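Local coordinates for protein carbohydrate kinase (PDB 2NWH) that probably transfers a phosphate group from ATP to a sugar or related small-molecule alcohol, as other pfkB-family kinases of the ribokinase clan do, at residues Leu163-Ile168 against Gly181-Leu186; Ala214-Gly219 against Val229-Thr234. All coordinates share one frame; numbering follows the deposited sequence.

In the fold
Both contacts belong to the same large mixed sheet, their centres about 10 Å apart and on the same side of the chain's centre. Both are buried, contact 1 nearer the chain's centre (about 11 Å against about 18 Å between centres). Contact 1 joins two parallel strands; its chemistry is that of aliphatic branches set on a short backbone ladder. Contact 2 joins the loop leading into strand 219-223 to strand 227-231, antiparallel to it; one phenyl ring lies on glycine backbone, and its far end reaches exposed residues. The two meet directly: L186 N is 3.1 Å from G218 O, a probable hydrogen bond, and L186 CB packs 3.8 Å from L216 CD2, so strands 185-189 and 219-223 lie side by side.

Contact 1 (Leu163-Ile168 against Gly181-Leu186); sequences LAAIAI and GDIDIL
L163 and I183 provide the bulkiest fit, their side chains slanting across one another with L163 CD2 3.8 Å from I183 CG1. L163 holds its CG anti to the backbone N (chi1 175°), which lays the branch alongside the chain at D182 and I183; its CB also rests against D182 O. I183 divides its own branches: CG2 touches L163 O, while CD1 extends to the methyl of A165, 3.8 Å away. That methyl is a small knob met by both I183 and L186, since L186 CG comes to A165 CB at 4.1 Å from a second direction, roughly at right angles to the first. Further on, L186 CD2 reaches the methyl of A167 at 3.9 Å, and so passes beyond the end of strand 163-166.

Two parallel bridges, A164 with I185 and A165 with L186, place this packing in a beta-alpha-beta unit: strand 163-166, helix 170-173 and strand 185-189. Their side chains divide between the faces, A165 and L186 on one, A164 and I185 on the other, where helix 255-266 covers them through L262. A165 N donates to I185 O at 2.9 Å, the N-H...O angle being 145°. L163 O is gripped at the point where 181-186 enters the strand: D184 N approaches to 2.6 Å with a bent angle of 132°, and I185 N adds a weak, longer bond. A164 CA and L186 CA bring C-H groups to I185 O and A165 O respectively, a common accompaniment of strand pairing. On the far side, strand 137-141 flanks 163-166, and the carboxylate of D182 turns from the contact to a salt bridge with R157.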
loop_
_atom_site.group_PDB
_atom_site.type_symbol
_atom_site.label_atom_id
_atom_site.label_comp_id
_atom_site.label_asym_id
_atom_site.label_seq_id
_atom_site.Cartn_x
_atom_site.Cartn_y
_atom_site.Cartn_z
ATOM N N LEU A 163 4.159 6.722 -12.024
ATOM C CA LEU A 163 4.233 6.727 -10.549
ATOM C C LEU A 163 2.859 6.518 -9.911
ATOM O O LEU A 163 1.927 7.281 -10.187
ATOM C CB LEU A 163 4.824 8.051 -10.028
ATOM C CG LEU A 163 4.916 8.359 -8.516
ATOM C CD1 LEU A 163 5.859 7.441 -7.768
ATOM C CD2 LEU A 163 5.361 9.828 -8.302
ATOM N N ALA A 164 2.767 5.496 -9.073
ATOM C CA ALA A 164 1.619 5.261 -8.190
ATOM C C ALA A 164 1.962 5.559 -6.716
ATOM O O ALA A 164 3.121 5.568 -6.315
ATOM C CB ALA A 164 1.136 3.785 -8.330
ATOM N N ALA A 165 0.935 5.777 -5.921
ATOM C CA ALA A 165 1.086 6.197 -4.541
ATOM C C ALA A 165 -0.008 5.600 -3.685
ATOM O O ALA A 165 -1.165 5.485 -4.108
ATOM C CB ALA A 165 1.027 7.713 -4.465
ATOM N N ILE A 166 0.361 5.216 -2.477
ATOM C CA ILE A 166 -0.595 4.771 -1.467
ATOM C C ILE A 166 -0.625 5.816 -0.357
ATOM O O ILE A 166 0.426 6.190 0.193
ATOM C CB ILE A 166 -0.167 3.393 -0.905
ATOM C CG1 ILE A 166 -0.347 2.291 -1.951
ATOM C CG2 ILE A 166 -0.969 2.967 0.340
ATOM C CD1 ILE A 166 0.464 1.038 -1.516
ATOM N N ALA A 167 -1.841 6.235 0.001
ATOM C CA ALA A 167 -2.079 7.373 0.880
ATOM C C ALA A 167 -1.757 7.127 2.361
ATOM O O ALA A 167 -1.485 8.082 3.088
ATOM C CB ALA A 167 -3.526 7.847 0.733
ATOM N N ILE A 168 -1.854 5.864 2.791
ATOM C CA ILE A 168 -1.550 5.369 4.139
ATOM C C ILE A 168 -2.552 5.769 5.227
ATOM O O ILE A 168 -3.075 4.905 5.908
ATOM C CB ILE A 168 -0.067 5.647 4.605
ATOM C CG1 ILE A 168 0.940 5.031 3.617
ATOM C CG2 ILE A 168 0.206 5.031 5.972
ATOM C CD1 ILE A 168 0.925 3.490 3.601
ATOM N N GLY A 181 0.354 16.167 -9.400
ATOM C CA GLY A 181 0.498 16.276 -10.843
ATOM C C GLY A 181 1.430 15.265 -11.494
ATOM O O GLY A 181 1.362 15.080 -12.732
ATOM N N ASP A 182 2.304 14.638 -10.682
ATOM C CA ASP A 182 3.260 13.628 -11.154
ATOM C C ASP A 182 2.848 12.168 -10.827
ATOM O O ASP A 182 3.561 11.216 -11.200
ATOM C CB ASP A 182 4.646 13.921 -10.598
ATOM C CG ASP A 182 5.282 15.163 -11.238
ATOM O OD1 ASP A 182 5.241 15.244 -12.487
ATOM O OD2 ASP A 182 5.845 16.018 -10.512
ATOM N N ILE A 183 1.716 12.009 -10.140
ATOM C CA ILE A 183 1.190 10.684 -9.738
ATOM C C ILE A 183 0.118 10.177 -10.733
ATOM O O ILE A 183 -0.954 10.776 -10.890
ATOM C CB ILE A 183 0.654 10.699 -8.281
ATOM C CG1 ILE A 183 1.818 10.815 -7.299
ATOM C CG2 ILE A 183 -0.181 9.412 -7.961
ATOM C CD1 ILE A 183 1.439 11.204 -5.887
ATOM N N ASP A 184 0.431 9.083 -11.415
ATOM C CA ASP A 184 -0.482 8.474 -12.347
ATOM C C ASP A 184 -1.677 7.826 -11.668
ATOM O O ASP A 184 -2.770 7.893 -12.192
ATOM C CB ASP A 184 0.264 7.463 -13.217
ATOM C CG ASP A 184 1.057 8.132 -14.321
ATOM O OD1 ASP A 184 1.056 9.382 -14.392
ATOM O OD2 ASP A 184 1.649 7.394 -15.143
ATOM N N ILE A 185 -1.451 7.168 -10.525
ATOM C CA ILE A 185 -2.537 6.495 -9.762
ATOM C C ILE A 185 -2.314 6.632 -8.252
ATOM O O ILE A 185 -1.287 6.174 -7.721
ATOM C CB ILE A 185 -2.648 4.980 -10.059
ATOM C CG1 ILE A 185 -2.699 4.710 -11.572
ATOM C CG2 ILE A 185 -3.915 4.395 -9.340
ATOM C CD1 ILE A 185 -2.348 3.302 -12.010
ATOM N N LEU A 186 -3.260 7.251 -7.562
ATOM C CA LEU A 186 -3.207 7.356 -6.104
ATOM C C LEU A 186 -4.291 6.491 -5.474
ATOM O O LEU A 186 -5.489 6.613 -5.813
ATOM C CB LEU A 186 -3.402 8.797 -5.646
ATOM C CG LEU A 186 -2.749 9.248 -4.327
ATOM C CD1 LEU A 186 -3.209 10.651 -4.047
ATOM C CD2 LEU A 186 -3.020 8.395 -3.096
#

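Contact 2 (Ala214-Gly219 against Val229-Thr234); sequences AGLSGG and VAFNGT
F231 and G219 are joined by two backbone hydrogen bonds, the signature of an antiparallel hydrogen-bonded pair, here at the open end of the beta-hairpin formed by 219-223 and 227-231. F231 N donates to G219 O at 2.9 Å, whereas G219 N reaches F231 O at 3.1 Å from well above the carbonyl plane, 38° out of it. The second bond thus misses the lone-pair direction. Beside the first, A230 CA points a C-H at G219 O, so that oxygen takes one hydrogen bond and a C-H...O contact beside it.

Aromatic contacts come next, and they all involve the F231 ring. Its CG sits between the backbone N and the carbonyl carbon (chi1 70°), which swings the ring back over 218-219. G218 CA meets one face, 4.0 Å from the ring centroid and 28° off the normal, a CH-pi contact; G219 N lies above the centre of that same face, 3.5 Å from the plane. G219 has no side chain to crowd F231 CE2, and at G218 a beta carbon would collide with F231 O. L216 O approaches the ring edge in plane, 3.5 Å from F231 CE1.

Apolar packing is limited to L216, whose CD2 comes 3.7 Å from F231 CZ, the two side chains crossing at about a right angle. Within 229-234, an Asx turn orders the chain after the strand: N232 OD1 accepts from T234 N at 3.0 Å, and also takes the backbone N of E235.

G215 ends helix 207-213 with a Schellman motif, sending the chain into strand 219-223. The same helix packs on F231 through P208 and L211, L216 also touches M188 of the adjoining strand 185-189, and helix 271-286 lies against A230 and N232.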
loop_
_atom_site.group_PDB
_atom_site.type_symbol
_atom_site.label_atom_id
_atom_site.label_comp_id
_atom_site.label_asym_id
_atom_site.label_seq_id
_atom_site.Cartn_x
_atom_site.Cartn_y
_atom_site.Cartn_z
ATOM N N ALA A 214 -7.658 19.011 -8.676
ATOM C CA ALA A 214 -6.550 19.031 -7.700
ATOM C C ALA A 214 -5.247 18.657 -8.401
ATOM O O ALA A 214 -4.165 18.776 -7.819
ATOM C CB ALA A 214 -6.815 18.124 -6.502
ATOM N N GLY A 215 -5.349 18.195 -9.652
ATOM C CA GLY A 215 -4.151 17.913 -10.463
ATOM C C GLY A 215 -3.745 16.451 -10.539
ATOM O O GLY A 215 -2.715 16.122 -11.140
ATOM N N LEU A 216 -4.565 15.587 -9.940
ATOM C CA LEU A 216 -4.347 14.128 -9.956
ATOM C C LEU A 216 -5.042 13.535 -11.167
ATOM O O LEU A 216 -6.251 13.583 -11.259
ATOM C CB LEU A 216 -4.884 13.473 -8.682
ATOM C CG LEU A 216 -4.669 11.949 -8.609
ATOM C CD1 LEU A 216 -3.196 11.624 -8.440
ATOM C CD2 LEU A 216 -5.510 11.319 -7.502
ATOM N N SER A 217 -4.254 12.996 -12.087
ATOM C CA SER A 217 -4.757 12.442 -13.334
ATOM C C SER A 217 -5.437 11.084 -13.188
ATOM O O SER A 217 -6.268 10.739 -14.019
ATOM C CB SER A 217 -3.672 12.461 -14.446
ATOM O OG SER A 217 -2.492 11.751 -14.092
ATOM N N GLY A 218 -5.075 10.305 -12.155
ATOM C CA GLY A 218 -5.796 9.079 -11.851
ATOM C C GLY A 218 -5.697 8.549 -10.432
ATOM O O GLY A 218 -4.779 8.874 -9.680
ATOM N N GLY A 219 -6.636 7.686 -10.076
ATOM C CA GLY A 219 -6.658 7.099 -8.754
ATOM C C GLY A 219 -7.839 6.175 -8.530
ATOM O O GLY A 219 -8.612 5.918 -9.448
ATOM N N VAL A 229 -14.533 3.689 -6.720
ATOM C CA VAL A 229 -14.428 4.467 -7.945
ATOM C C VAL A 229 -12.969 4.441 -8.447
ATOM O O VAL A 229 -12.033 4.500 -7.638
ATOM C CB VAL A 229 -14.988 5.908 -7.741
ATOM C CG1 VAL A 229 -14.157 6.718 -6.746
ATOM C CG2 VAL A 229 -15.155 6.652 -9.073
ATOM N N ALA A 230 -12.792 4.273 -9.760
ATOM C CA ALA A 230 -11.463 4.336 -10.390
ATOM C C ALA A 230 -11.514 5.373 -11.487
ATOM O O ALA A 230 -12.555 5.545 -12.118
ATOM C CB ALA A 230 -11.068 3.004 -10.949
ATOM N N PHE A 231 -10.421 6.099 -11.699
ATOM C CA PHE A 231 -10.375 7.100 -12.768
ATOM C C PHE A 231 -8.981 7.265 -13.358
ATOM O O PHE A 231 -7.978 6.904 -12.722
ATOM C CB PHE A 231 -10.981 8.434 -12.313
ATOM C CG PHE A 231 -10.152 9.194 -11.299
ATOM C CD1 PHE A 231 -9.376 10.282 -11.693
ATOM C CD2 PHE A 231 -10.191 8.852 -9.943
ATOM C CE1 PHE A 231 -8.602 11.014 -10.742
ATOM C CE2 PHE A 231 -9.419 9.557 -8.987
ATOM C CZ PHE A 231 -8.625 10.640 -9.387
ATOM N N ASN A 232 -8.935 7.784 -14.587
ATOM C CA ASN A 232 -7.675 8.176 -15.227
ATOM C C ASN A 232 -7.953 9.473 -15.968
ATOM O O ASN A 232 -8.925 10.147 -15.645
ATOM C CB ASN A 232 -7.166 7.089 -16.177
ATOM C CG ASN A 232 -8.143 6.812 -17.311
ATOM O OD1 ASN A 232 -8.955 7.678 -17.665
ATOM N ND2 ASN A 232 -8.076 5.611 -17.884
ATOM N N GLY A 233 -7.132 9.816 -16.960
ATOM C CA GLY A 233 -7.207 11.139 -17.621
ATOM C C GLY A 233 -8.526 11.511 -18.282
ATOM O O GLY A 233 -8.828 12.696 -18.492
ATOM N N THR A 234 -9.335 10.511 -18.596
ATOM C CA THR A 234 -10.488 10.732 -19.457
ATOM C C THR A 234 -11.679 9.850 -19.061
ATOM O O THR A 234 -12.813 10.079 -19.491
ATOM C CB THR A 234 -10.082 10.477 -20.931
ATOM O OG1 THR A 234 -9.534 9.155 -21.050
ATOM C CG2 THR A 234 -9.003 11.483 -21.376
#